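Local coordinates for protein OR486 (Synthetic construct, PDB 4R80) that has no known natural function but was designed de novo to adopt a cystatin fold, with one helix packed on a four-stranded antiparallel beta sheet, at residues V14-I19 against V28-V33; L20-S25 against I71-G76; L44-N49 against T53-E58. All coordinates share one frame; numbering follows the deposited sequence.

Contact 1: residues V14-I19 against V28-V33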
ATOM      1  N   VAL A  14      -5.822   3.569  -1.742  1.00 10.69           N
ATOM      2  CA  VAL A  14      -5.291   3.623  -3.099  1.00 12.61           C
ATOM      3  C   VAL A  14      -4.251   2.524  -3.248  1.00 12.43           C
ATOM      4  O   VAL A  14      -4.207   1.814  -4.253  1.00 15.82           O
ATOM      5  CB  VAL A  14      -4.642   4.990  -3.402  1.00 10.36           C
ATOM      6  CG1 VAL A  14      -3.782   4.914  -4.656  1.00 13.75           C
ATOM      7  CG2 VAL A  14      -5.707   6.065  -3.547  1.00 15.35           C
ATOM      8  N   ALA A  15      -3.426   2.385  -2.219  1.00 15.19           N
ATOM      9  CA  ALA A  15      -2.379   1.378  -2.186  1.00 12.78           C
ATOM     10  C   ALA A  15      -2.946  -0.037  -2.158  1.00 12.82           C
ATOM     11  O   ALA A  15      -2.481  -0.914  -2.884  1.00 10.73           O
ATOM     12  CB  ALA A  15      -1.501   1.605  -0.978  1.00 12.26           C
ATOM     13  N   LYS A  16      -3.954  -0.252  -1.317  1.00 13.08           N
ATOM     14  CA  LYS A  16      -4.537  -1.578  -1.148  1.00 13.08           C
ATOM     15  C   LYS A  16      -5.317  -2.021  -2.383  1.00 15.11           C
ATOM     16  O   LYS A  16      -5.249  -3.183  -2.784  1.00 11.88           O
ATOM     17  CB  LYS A  16      -5.433  -1.617   0.090  1.00 13.38           C
ATOM     18  CG  LYS A  16      -6.012  -2.987   0.399  1.00 18.77           C
ATOM     19  CD  LYS A  16      -6.902  -2.938   1.630  1.00 18.67           C
ATOM     20  CE  LYS A  16      -7.595  -4.269   1.864  1.00 19.68           C
ATOM     21  NZ  LYS A  16      -8.646  -4.159   2.912  1.00 35.90           N
ATOM     22  N   GLU A  17      -6.052  -1.091  -2.984  1.00 12.44           N
ATOM     23  CA  GLU A  17      -6.795  -1.379  -4.206  1.00 17.90           C
ATOM     24  C   GLU A  17      -5.824  -1.738  -5.321  1.00 16.95           C
ATOM     25  O   GLU A  17      -6.105  -2.598  -6.155  1.00 14.28           O
ATOM     26  CB  GLU A  17      -7.665  -0.187  -4.611  1.00 16.10           C
ATOM     27  CG  GLU A  17      -8.480  -0.406  -5.881  1.00 17.22           C
ATOM     28  CD  GLU A  17      -9.461  -1.561  -5.765  1.00 20.04           C
ATOM     29  OE1 GLU A  17     -10.027  -1.761  -4.669  1.00 22.27           O
ATOM     30  OE2 GLU A  17      -9.664  -2.270  -6.772  1.00 24.17           O
ATOM     31  N   LYS A  18      -4.673  -1.066  -5.332  1.00 10.73           N
ATOM     32  CA  LYS A  18      -3.610  -1.369  -6.277  1.00 17.12           C
ATOM     33  C   LYS A  18      -3.090  -2.797  -6.125  1.00 18.84           C
ATOM     34  O   LYS A  18      -2.850  -3.490  -7.108  1.00 17.74           O
ATOM     35  CB  LYS A  18      -2.455  -0.376  -6.128  1.00 20.56           C
ATOM     36  CG  LYS A  18      -1.272  -0.674  -7.033  1.00 24.81           C
ATOM     37  CD  LYS A  18      -1.660  -0.614  -8.495  1.00 21.94           C
ATOM     38  CE  LYS A  18      -0.444  -0.410  -9.375  1.00 26.24           C
ATOM     39  NZ  LYS A  18      -0.765  -0.609 -10.813  1.00 35.24           N
ATOM     40  N   ILE A  19      -2.920  -3.234  -4.877  1.00 10.98           N
ATOM     41  CA  ILE A  19      -2.444  -4.585  -4.609  1.00 15.03           C
ATOM     42  C   ILE A  19      -3.511  -5.632  -4.925  1.00 17.93           C
ATOM     43  O   ILE A  19      -3.201  -6.707  -5.443  1.00 17.62           O
ATOM     44  CB  ILE A  19      -1.970  -4.734  -3.148  1.00 13.57           C
ATOM     45  CG1 ILE A  19      -0.892  -3.696  -2.833  1.00 19.73           C
ATOM     46  CG2 ILE A  19      -1.438  -6.133  -2.893  1.00 17.53           C
ATOM     47  CD1 ILE A  19       0.264  -3.706  -3.806  1.00 15.94           C
ATOM     48  N   VAL A  28      -5.486  -9.294   1.311  1.00 27.27           N
ATOM     49  CA  VAL A  28      -4.440  -8.311   1.548  1.00 24.63           C
ATOM     50  C   VAL A  28      -4.667  -7.560   2.856  1.00 30.73           C
ATOM     51  O   VAL A  28      -5.716  -6.949   3.055  1.00 36.63           O
ATOM     52  CB  VAL A  28      -4.372  -7.288   0.403  1.00 21.02           C
ATOM     53  CG1 VAL A  28      -3.242  -6.311   0.643  1.00 26.88           C
ATOM     54  CG2 VAL A  28      -4.195  -7.996  -0.934  1.00 19.70           C
ATOM     55  N   GLN A  29      -3.680  -7.611   3.744  1.00 21.37           N
ATOM     56  CA  GLN A  29      -3.754  -6.869   4.997  1.00 27.91           C
ATOM     57  C   GLN A  29      -2.704  -5.761   5.038  1.00 23.08           C
ATOM     58  O   GLN A  29      -1.578  -5.937   4.575  1.00 16.60           O
ATOM     59  CB  GLN A  29      -3.597  -7.809   6.198  1.00 32.93           C
ATOM     60  CG  GLN A  29      -2.196  -8.378   6.380  1.00 34.47           C
ATOM     61  CD  GLN A  29      -1.893  -8.746   7.821  1.00 41.00           C
ATOM     62  OE1 GLN A  29      -2.710  -8.528   8.716  1.00 54.61           O
ATOM     63  NE2 GLN A  29      -0.710  -9.304   8.052  1.00 40.06           N
ATOM     64  N   VAL A  30      -3.092  -4.613   5.585  1.00 25.60           N
ATOM     65  CA  VAL A  30      -2.181  -3.485   5.735  1.00 19.10           C
ATOM     66  C   VAL A  30      -1.614  -3.472   7.147  1.00 16.98           C
ATOM     67  O   VAL A  30      -2.363  -3.476   8.122  1.00 23.11           O
ATOM     68  CB  VAL A  30      -2.890  -2.146   5.466  1.00 22.80           C
ATOM     69  CG1 VAL A  30      -1.922  -0.987   5.646  1.00 20.60           C
ATOM     70  CG2 VAL A  30      -3.486  -2.134   4.067  1.00 21.68           C
ATOM     71  N   ARG A  31      -0.289  -3.452   7.255  1.00 20.16           N
ATOM     72  CA  ARG A  31       0.354  -3.555   8.558  1.00 18.01           C
ATOM     73  C   ARG A  31       0.831  -2.218   9.109  1.00 11.26           C
ATOM     74  O   ARG A  31       0.870  -2.026  10.325  1.00 16.09           O
ATOM     75  CB  ARG A  31       1.520  -4.543   8.510  1.00 22.14           C
ATOM     76  CG  ARG A  31       1.100  -5.976   8.252  1.00 26.59           C
ATOM     77  CD  ARG A  31       2.250  -6.932   8.507  1.00 30.41           C
ATOM     78  NE  ARG A  31       2.721  -6.872   9.889  1.00 41.16           N
ATOM     79  CZ  ARG A  31       2.200  -7.578  10.888  1.00 44.94           C
ATOM     80  NH1 ARG A  31       1.184  -8.402  10.662  1.00 39.49           N
ATOM     81  NH2 ARG A  31       2.692  -7.461  12.114  1.00 37.67           N
ATOM     82  N   ARG A  32       1.194  -1.298   8.225  1.00 13.70           N
ATOM     83  CA  ARG A  32       1.649   0.013   8.672  1.00 12.44           C
ATOM     84  C   ARG A  32       1.501   1.080   7.597  1.00 15.13           C
ATOM     85  O   ARG A  32       1.775   0.843   6.421  1.00 12.62           O
ATOM     86  CB  ARG A  32       3.095  -0.045   9.173  1.00 21.41           C
ATOM     87  CG  ARG A  32       3.450   1.084  10.128  1.00 23.25           C
ATOM     88  CD  ARG A  32       4.874   0.958  10.641  1.00 32.65           C
ATOM     89  NE  ARG A  32       5.833   1.637   9.777  1.00 43.20           N
ATOM     90  CZ  ARG A  32       6.245   2.888   9.962  1.00 46.61           C
ATOM     91  NH1 ARG A  32       5.782   3.596  10.982  1.00 44.06           N
ATOM     92  NH2 ARG A  32       7.122   3.429   9.127  1.00 50.78           N
ATOM     93  N   VAL A  33       1.057   2.257   8.019  1.00 22.93           N
ATOM     94  CA  VAL A  33       0.978   3.409   7.138  1.00 21.15           C
ATOM     95  C   VAL A  33       1.813   4.532   7.734  1.00 18.72           C
ATOM     96  O   VAL A  33       1.648   4.890   8.900  1.00 23.67           O
ATOM     97  CB  VAL A  33      -0.476   3.885   6.963  1.00 14.14           C
ATOM     98  CG1 VAL A  33      -0.533   5.102   6.055  1.00 14.48           C
ATOM     99  CG2 VAL A  33      -1.339   2.758   6.411  1.00 17.16           C
TER
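The packing of the single helix on the first strand of the curved antiparallel sheet, the helix-on-sheet arrangement of the cystatin fold, brings Lys16 and Ile19 against Val28 and Val30. The helical segment 14-19 and the strand segment 28-33 run roughly antiparallel, at 148°, and their axes come within 9.3 Å. The surface buried between them is 202 Å², and of the helical segment only Lys16 and Ile19 touch the strand segment.

The apolar part is a methyl-to-methyl contact in which Ile19 CG2 stands 3.9 Å from Val28 CG2. The two side chains cross at about a right angle, and CG2 of Ile19 lies almost as near to CG1 of Val28, so it meets both branches of the valine. The first torsion of Ile19 (chi1 -56°) explains the choice of branch: it sets CG2 opposite the backbone N, on the strand side, and leads the longer CG1 arm off elsewhere.

Lys16 works differently. Its chain is fully extended and reaches over the strand with its methylenes, CD lying 4.3 Å from Val30 CG2 and CG equally far from Val28 CG1. Farther out, CE comes within 3.5 Å of Val28 O. The aliphatic shaft of the lysine thus lies alongside Val28 and Val30, while its ammonium end continues past the carbonyl.

Around these four residues, Val28 also rests on Leu20 of the helix and Leu44 of the adjacent strand 39-48, Val30 touches Lys12, and Ile19 reaches across to Ile55 on strand 51-62.

Contact 2: residues L20-S25 against I71-G76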
ATOM      1  N   LEU A  20      -4.766  -5.310  -4.626  1.00 20.64           N
ATOM      2  CA  LEU A  20      -5.880  -6.214  -4.900  1.00 22.53           C
ATOM      3  C   LEU A  20      -6.039  -6.494  -6.394  1.00 21.26           C
ATOM      4  O   LEU A  20      -6.355  -7.615  -6.794  1.00 31.42           O
ATOM      5  CB  LEU A  20      -7.185  -5.646  -4.335  1.00 13.93           C
ATOM      6  CG  LEU A  20      -7.368  -5.706  -2.817  1.00 20.76           C
ATOM      7  CD1 LEU A  20      -8.552  -4.851  -2.389  1.00 21.35           C
ATOM      8  CD2 LEU A  20      -7.542  -7.140  -2.343  1.00 20.61           C
ATOM      9  N   GLU A  21      -5.824  -5.470  -7.213  1.00 12.02           N
ATOM     10  CA  GLU A  21      -5.927  -5.609  -8.663  1.00 28.59           C
ATOM     11  C   GLU A  21      -4.847  -6.529  -9.225  1.00 23.32           C
ATOM     12  O   GLU A  21      -5.110  -7.349 -10.104  1.00 27.77           O
ATOM     13  CB  GLU A  21      -5.874  -4.239  -9.345  1.00 23.90           C
ATOM     14  CG  GLU A  21      -7.122  -3.399  -9.126  1.00 38.66           C
ATOM     15  CD  GLU A  21      -6.996  -2.001  -9.700  1.00 42.11           C
ATOM     16  OE1 GLU A  21      -5.873  -1.614 -10.085  1.00 45.50           O
ATOM     17  OE2 GLU A  21      -8.021  -1.290  -9.763  1.00 50.32           O
ATOM     18  N   GLN A  22      -3.628  -6.384  -8.710  1.00 18.29           N
ATOM     19  CA  GLN A  22      -2.502  -7.196  -9.155  1.00 17.09           C
ATOM     20  C   GLN A  22      -2.546  -8.596  -8.549  1.00 21.34           C
ATOM     21  O   GLN A  22      -1.867  -9.508  -9.020  1.00 22.42           O
ATOM     22  CB  GLN A  22      -1.179  -6.513  -8.799  1.00 14.07           C
ATOM     23  CG  GLN A  22      -0.943  -5.198  -9.521  1.00 22.16           C
ATOM     24  CD  GLN A  22       0.409  -4.593  -9.199  1.00 25.16           C
ATOM     25  OE1 GLN A  22       1.090  -5.027  -8.268  1.00 22.46           O
ATOM     26  NE2 GLN A  22       0.807  -3.587  -9.968  1.00 23.83           N
ATOM     27  N   ASN A  23      -3.348  -8.761  -7.501  1.00 20.93           N
ATOM     28  CA  ASN A  23      -3.476 -10.050  -6.831  1.00 22.28           C
ATOM     29  C   ASN A  23      -4.938 -10.393  -6.559  1.00 30.47           C
ATOM     30  O   ASN A  23      -5.415 -10.260  -5.433  1.00 44.13           O
ATOM     31  CB  ASN A  23      -2.678 -10.054  -5.526  1.00 27.08           C
ATOM     32  CG  ASN A  23      -1.205  -9.759  -5.744  1.00 27.04           C
ATOM     33  OD1 ASN A  23      -0.400 -10.670  -5.938  1.00 21.70           O
ATOM     34  ND2 ASN A  23      -0.847  -8.480  -5.722  1.00 11.85           N
ATOM     35  N   PRO A  24      -5.652 -10.839  -7.612  1.00 25.10           N
ATOM     36  CA  PRO A  24      -7.101 -11.088  -7.581  1.00 35.12           C
ATOM     37  C   PRO A  24      -7.554 -12.097  -6.532  1.00 47.04           C
ATOM     38  O   PRO A  24      -8.444 -11.793  -5.738  1.00 55.86           O
ATOM     39  CB  PRO A  24      -7.388 -11.621  -8.993  1.00 39.70           C
ATOM     40  CG  PRO A  24      -6.079 -12.115  -9.497  1.00 44.25           C
ATOM     41  CD  PRO A  24      -5.060 -11.194  -8.904  1.00 32.20           C
ATOM     42  N   SER A  25      -6.952 -13.280  -6.524  1.00 36.64           N
ATOM     43  CA  SER A  25      -7.356 -14.323  -5.592  1.00 45.82           C
ATOM     44  C   SER A  25      -6.541 -14.240  -4.310  1.00 61.39           C
ATOM     45  O   SER A  25      -5.966 -15.237  -3.871  1.00 69.10           O
ATOM     46  CB  SER A  25      -7.191 -15.701  -6.234  1.00 52.54           C
ATOM     47  OG  SER A  25      -5.824 -16.069  -6.311  1.00 57.23           O
ATOM     48  N   ILE A  71       6.397   0.480  -6.066  1.00 20.30           N
ATOM     49  CA  ILE A  71       5.933  -0.760  -5.449  1.00 22.11           C
ATOM     50  C   ILE A  71       7.080  -1.750  -5.288  1.00 18.50           C
ATOM     51  O   ILE A  71       7.761  -2.083  -6.258  1.00 21.08           O
ATOM     52  CB  ILE A  71       4.831  -1.432  -6.292  1.00 22.15           C
ATOM     53  CG1 ILE A  71       3.660  -0.475  -6.515  1.00 14.90           C
ATOM     54  CG2 ILE A  71       4.357  -2.715  -5.626  1.00 25.61           C
ATOM     55  CD1 ILE A  71       2.569  -1.049  -7.386  1.00 22.34           C
ATOM     56  N   THR A  72       7.294  -2.221  -4.063  1.00 15.96           N
ATOM     57  CA  THR A  72       8.356  -3.186  -3.797  1.00 14.44           C
ATOM     58  C   THR A  72       7.835  -4.473  -3.156  1.00 15.22           C
ATOM     59  O   THR A  72       7.246  -4.446  -2.075  1.00 15.18           O
ATOM     60  CB  THR A  72       9.450  -2.582  -2.895  1.00 13.44           C
ATOM     61  OG1 THR A  72      10.006  -1.421  -3.525  1.00 20.27           O
ATOM     62  CG2 THR A  72      10.556  -3.595  -2.643  1.00 23.87           C
ATOM     63  N   GLU A  73       8.054  -5.596  -3.834  1.00 16.84           N
ATOM     64  CA  GLU A  73       7.621  -6.901  -3.336  1.00 11.58           C
ATOM     65  C   GLU A  73       8.783  -7.848  -3.059  1.00 13.92           C
ATOM     66  O   GLU A  73       9.752  -7.902  -3.809  1.00 15.38           O
ATOM     67  CB  GLU A  73       6.622  -7.566  -4.288  1.00 14.54           C
ATOM     68  CG  GLU A  73       5.205  -7.043  -4.168  1.00 28.90           C
ATOM     69  CD  GLU A  73       4.234  -7.787  -5.063  1.00 38.78           C
ATOM     70  OE1 GLU A  73       3.580  -7.138  -5.906  1.00 44.82           O
ATOM     71  OE2 GLU A  73       4.107  -9.021  -4.906  1.00 36.73           O
ATOM     72  N   THR A  74       8.670  -8.596  -1.965  1.00 10.37           N
ATOM     73  CA  THR A  74       9.647  -9.615  -1.608  1.00 20.91           C
ATOM     74  C   THR A  74       8.925 -10.892  -1.197  1.00 20.77           C
ATOM     75  O   THR A  74       8.096 -10.878  -0.287  1.00 25.10           O
ATOM     76  CB  THR A  74      10.562  -9.156  -0.462  1.00 20.08           C
ATOM     77  OG1 THR A  74       9.762  -8.739   0.652  1.00 21.20           O
ATOM     78  CG2 THR A  74      11.439  -8.003  -0.909  1.00 21.01           C
ATOM     79  N   VAL A  75       9.245 -11.992  -1.868  1.00 15.84           N
ATOM     80  CA  VAL A  75       8.575 -13.259  -1.609  1.00 22.49           C
ATOM     81  C   VAL A  75       9.468 -14.187  -0.799  1.00 23.90           C
ATOM     82  O   VAL A  75      10.632 -14.396  -1.136  1.00 31.44           O
ATOM     83  CB  VAL A  75       8.225 -13.968  -2.930  1.00 27.14           C
ATOM     84  CG1 VAL A  75       7.309 -15.156  -2.673  1.00 29.33           C
ATOM     85  CG2 VAL A  75       7.588 -12.990  -3.908  1.00 14.18           C
ATOM     86  N   GLY A  76       8.912 -14.742   0.273  1.00 20.41           N
ATOM     87  CA  GLY A  76       9.658 -15.630   1.146  1.00 27.86           C
ATOM     88  C   GLY A  76       8.957 -16.954   1.376  1.00 30.80           C
ATOM     89  O   GLY A  76       8.004 -17.290   0.670  1.00 28.94           O
TER
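Amide against methyl is the first kind of contact between the end of helix 4-22 and strand 65-76, a van der Waals touch of Gln22 on Ile71. The amide nitrogen NE2 of Gln22 lies 4.0 Å from CD1 of Ile71, and the two side chains approach from opposite directions, one reaching from the helix end and the other from the strand. Both are stretched: Gln22 is extended beyond CG, and Ile71 carries its CD1 outward with chi2 at 177°. That extension is what lets them meet although their CA atoms are 11.2 Å apart.

The second kind sets oxygen against oxygen. Gln22 OE1 and Glu73 OE1 are equally distant, at 4.0 Å, and as two acceptors form no bond. The amide and carboxylate planes are turned 33° from each other, and the glutamate, also extended beyond CG, projects from the strand toward the helix end. With 111 Å² buried in all, the evidence is for a light touching of surface side chains.

At the helix end, Asn23 is the first residue to leave helical torsions, and its side-chain ND2 donates a hydrogen bond back to the backbone oxygen Ile19 O, tying the departing chain to the last turn.

The contact therefore lies where the helix gives way to the loop before strand 28-36, facing the outer strand 65-76, whose Glu73 and Val75 also touch the neighbouring strand 51-62 through Ile55 and Thr53.

Contact 3: residues L44-N49 against T53-E58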
ATOM      1  N   LEU A  44       2.125  -3.693   3.198  1.00 13.91           N
ATOM      2  CA  LEU A  44       1.079  -4.707   3.138  1.00 15.06           C
ATOM      3  C   LEU A  44       1.699  -6.095   3.090  1.00 14.78           C
ATOM      4  O   LEU A  44       2.830  -6.269   2.638  1.00 13.95           O
ATOM      5  CB  LEU A  44       0.174  -4.494   1.917  1.00 12.11           C
ATOM      6  CG  LEU A  44      -0.396  -3.092   1.693  1.00 11.51           C
ATOM      7  CD1 LEU A  44       0.563  -2.300   0.847  1.00  8.56           C
ATOM      8  CD2 LEU A  44      -1.756  -3.140   1.025  1.00 15.40           C
ATOM      9  N   GLU A  45       0.942  -7.088   3.562  1.00 23.39           N
ATOM     10  CA  GLU A  45       1.406  -8.468   3.575  1.00 20.10           C
ATOM     11  C   GLU A  45       0.377  -9.404   2.949  1.00 21.79           C
ATOM     12  O   GLU A  45      -0.815  -9.314   3.228  1.00 24.55           O
ATOM     13  CB  GLU A  45       1.714  -8.911   5.009  1.00 20.27           C
ATOM     14  CG  GLU A  45       2.245 -10.337   5.124  1.00 34.09           C
ATOM     15  CD  GLU A  45       2.737 -10.673   6.518  1.00 41.11           C
ATOM     16  OE1 GLU A  45       2.830  -9.750   7.350  1.00 47.28           O
ATOM     17  OE2 GLU A  45       3.030 -11.856   6.781  1.00 53.78           O
ATOM     18  N   ILE A  46       0.859 -10.308   2.098  1.00 38.86           N
ATOM     19  CA  ILE A  46       0.026 -11.340   1.491  1.00 31.32           C
ATOM     20  C   ILE A  46       0.491 -12.727   1.929  1.00 30.92           C
ATOM     21  O   ILE A  46       1.686 -13.022   1.921  1.00 44.07           O
ATOM     22  CB  ILE A  46       0.046 -11.252  -0.052  1.00 24.35           C
ATOM     23  CG1 ILE A  46      -0.470  -9.891  -0.521  1.00 22.64           C
ATOM     24  CG2 ILE A  46      -0.789 -12.358  -0.676  1.00 35.22           C
ATOM     25  CD1 ILE A  46      -0.595  -9.774  -2.020  1.00 34.33           C
ATOM     26  N   THR A  47      -0.459 -13.579   2.310  1.00 32.51           N
ATOM     27  CA  THR A  47      -0.142 -14.944   2.719  1.00 38.74           C
ATOM     28  C   THR A  47      -1.073 -15.933   2.032  1.00 42.99           C
ATOM     29  O   THR A  47      -2.206 -16.150   2.454  1.00 68.14           O
ATOM     30  CB  THR A  47      -0.239 -15.132   4.249  1.00 45.68           C
ATOM     31  OG1 THR A  47       0.703 -14.271   4.898  1.00 43.78           O
ATOM     32  CG2 THR A  47       0.065 -16.579   4.629  1.00 32.41           C
ATOM     33  N   GLU A  48      -0.577 -16.530   0.948  1.00 50.86           N
ATOM     34  CA  GLU A  48      -1.359 -17.459   0.145  1.00 54.88           C
ATOM     35  C   GLU A  48      -0.464 -18.523  -0.484  1.00 53.93           C
ATOM     36  O   GLU A  48       0.688 -18.249  -0.828  1.00 41.27           O
ATOM     37  CB  GLU A  48      -2.147 -16.731  -0.947  1.00 50.76           C
ATOM     38  CG  GLU A  48      -1.280 -15.999  -1.956  1.00 46.71           C
ATOM     39  CD  GLU A  48      -2.097 -15.223  -2.972  1.00 57.30           C
ATOM     40  OE1 GLU A  48      -3.340 -15.316  -2.931  1.00 57.79           O
ATOM     41  OE2 GLU A  48      -1.494 -14.516  -3.808  1.00 69.29           O
ATOM     42  N   ASN A  49      -1.000 -19.731  -0.619  1.00 51.25           N
ATOM     43  CA  ASN A  49      -0.312 -20.839  -1.285  1.00 42.23           C
ATOM     44  C   ASN A  49       1.065 -21.136  -0.697  1.00 48.56           C
ATOM     45  O   ASN A  49       2.028 -21.371  -1.427  1.00 39.64           O
ATOM     46  CB  ASN A  49      -0.180 -20.554  -2.784  1.00 54.12           C
ATOM     47  CG  ASN A  49      -1.483 -20.111  -3.408  1.00 52.72           C
ATOM     48  OD1 ASN A  49      -2.438 -19.762  -2.711  1.00 64.05           O
ATOM     49  ND2 ASN A  49      -1.538 -20.105  -4.735  1.00 53.66           N
ATOM     50  N   THR A  53       4.478 -12.763   1.169  1.00 24.48           N
ATOM     51  CA  THR A  53       5.020 -11.652   0.392  1.00 23.99           C
ATOM     52  C   THR A  53       4.835 -10.315   1.100  1.00 20.36           C
ATOM     53  O   THR A  53       3.709  -9.892   1.361  1.00 13.58           O
ATOM     54  CB  THR A  53       4.396 -11.578  -1.015  1.00 20.39           C
ATOM     55  OG1 THR A  53       2.984 -11.385  -0.905  1.00 44.40           O
ATOM     56  CG2 THR A  53       4.662 -12.856  -1.784  1.00 16.52           C
ATOM     57  N   ASN A  54       5.945  -9.654   1.408  1.00 18.31           N
ATOM     58  CA  ASN A  54       5.908  -8.330   2.013  1.00 19.32           C
ATOM     59  C   ASN A  54       5.908  -7.253   0.938  1.00 17.83           C
ATOM     60  O   ASN A  54       6.789  -7.223   0.079  1.00 18.42           O
ATOM     61  CB  ASN A  54       7.100  -8.134   2.949  1.00 25.04           C
ATOM     62  CG  ASN A  54       7.047  -9.044   4.159  1.00 27.71           C
ATOM     63  OD1 ASN A  54       5.974  -9.485   4.572  1.00 38.79           O
ATOM     64  ND2 ASN A  54       8.208  -9.332   4.735  1.00 41.33           N
ATOM     65  N   ILE A  55       4.918  -6.368   0.986  1.00 19.57           N
ATOM     66  CA  ILE A  55       4.774  -5.342  -0.037  1.00 19.31           C
ATOM     67  C   ILE A  55       4.856  -3.934   0.540  1.00 16.70           C
ATOM     68  O   ILE A  55       4.179  -3.610   1.515  1.00 13.45           O
ATOM     69  CB  ILE A  55       3.428  -5.481  -0.775  1.00 18.24           C
ATOM     70  CG1 ILE A  55       3.221  -6.923  -1.244  1.00 21.04           C
ATOM     71  CG2 ILE A  55       3.350  -4.501  -1.936  1.00 24.52           C
ATOM     72  CD1 ILE A  55       1.969  -7.126  -2.065  1.00 28.71           C
ATOM     73  N   THR A  56       5.704  -3.108  -0.063  1.00 16.56           N
ATOM     74  CA  THR A  56       5.786  -1.695   0.283  1.00 15.14           C
ATOM     75  C   THR A  56       5.411  -0.837  -0.920  1.00 15.85           C
ATOM     76  O   THR A  56       6.075  -0.885  -1.954  1.00 10.97           O
ATOM     77  CB  THR A  56       7.199  -1.313   0.756  1.00 21.11           C
ATOM     78  OG1 THR A  56       7.531  -2.056   1.935  1.00 24.13           O
ATOM     79  CG2 THR A  56       7.272   0.176   1.062  1.00 23.67           C
ATOM     80  N   VAL A  57       4.339  -0.065  -0.788  1.00 16.43           N
ATOM     81  CA  VAL A  57       3.906   0.834  -1.854  1.00 16.62           C
ATOM     82  C   VAL A  57       3.991   2.301  -1.440  1.00 16.35           C
ATOM     83  O   VAL A  57       3.441   2.706  -0.415  1.00 22.74           O
ATOM     84  CB  VAL A  57       2.487   0.502  -2.335  1.00  9.42           C
ATOM     85  CG1 VAL A  57       1.610   0.229  -1.159  1.00 26.38           C
ATOM     86  CG2 VAL A  57       1.923   1.637  -3.177  1.00  8.90           C
ATOM     87  N   GLU A  58       4.704   3.090  -2.237  1.00 13.21           N
ATOM     88  CA  GLU A  58       4.816   4.526  -2.010  1.00 13.55           C
ATOM     89  C   GLU A  58       3.729   5.315  -2.737  1.00 18.59           C
ATOM     90  O   GLU A  58       3.671   5.322  -3.966  1.00 10.69           O
ATOM     91  CB  GLU A  58       6.200   5.025  -2.420  1.00 11.82           C
ATOM     92  CG  GLU A  58       7.330   4.380  -1.646  1.00 36.10           C
ATOM     93  CD  GLU A  58       8.689   4.897  -2.069  1.00 55.85           C
ATOM     94  OE1 GLU A  58       8.746   5.733  -2.994  1.00 66.05           O
ATOM     95  OE2 GLU A  58       9.699   4.464  -1.475  1.00 54.59           O
TER
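Four backbone hydrogen bonds join strand 44-48 to strand 53-58 of the hairpin, in antiparallel register, with Leu44 opposite Ile55 and Ile46 opposite Thr53 as hydrogen-bonded pairs and Glu45 opposite Asn54 as the non-hydrogen-bonded pair between them. Leu44 N to Ile55 O measures 2.7 Å and is nearly straight (173°). Ile46 N to Thr53 O is 3.0 Å, and a CA-H...O contact from Glu45 uses the same Thr53 oxygen.

Leu44, Ile46, Thr53 and Ile55 point to the helix side of the sheet. CD1 of Leu44 meets CG1 of Val57 at 3.4 Å, the two side chains crossing at a slant. Ile46 CD1 lies 3.7 Å from Ile55 CD1, end methyl against end methyl. Both isoleucines have CG1 opposite the carbonyl carbon (chi1 -60° in Ile46) and an extended second torsion, which carries these methyls out from the strands. Thr53 OG1 sits 3.1 Å from Ile46 CB, alongside its branch point.

On the other face Glu45 and Asn54 lie side by side and point the same way, their carboxylate and amide planes nearly perpendicular, with Glu45 CG 3.9 Å from Asn54 OD1.

Replacing Ile46 by alanine removes everything beyond CB, which would probably leave the end of Ile55 without its partner and a gap beside Ile19 of the helix.

The chemistry is thus divided: N-H and C=O groups of the two hydrogen-bonded pairs satisfy one another, a mostly hydrocarbon surface with Thr53 at its margin faces the helix, and Glu45 and Asn54 take the opposite face, consistent with a sheet covered by a helix on one side.

How the contacts relate
Contact 1 and contact 3 supply the more buried packing, whereas contact 2 is a surface contact near the end of the helix. Contacts 1 and 2 both use side chains of helix 4-22 to reach the two outermost strands, 28-36 and 65-76, meeting a backbone carbonyl as well in contact 1; contact 3 joins the two central strands and is the one with hydrogen bonds between its segments. Ala15 CB against Val57 CG1 at 3.4 Å links the helix of contact 1 to contact 3, and Lys18 CE against Ile71 CD1 at 3.7 Å links it to contact 2. Backbone pairing of Gln29 with Glu45 and of Thr72 with Thr56 ties both outer strands to the central hairpin.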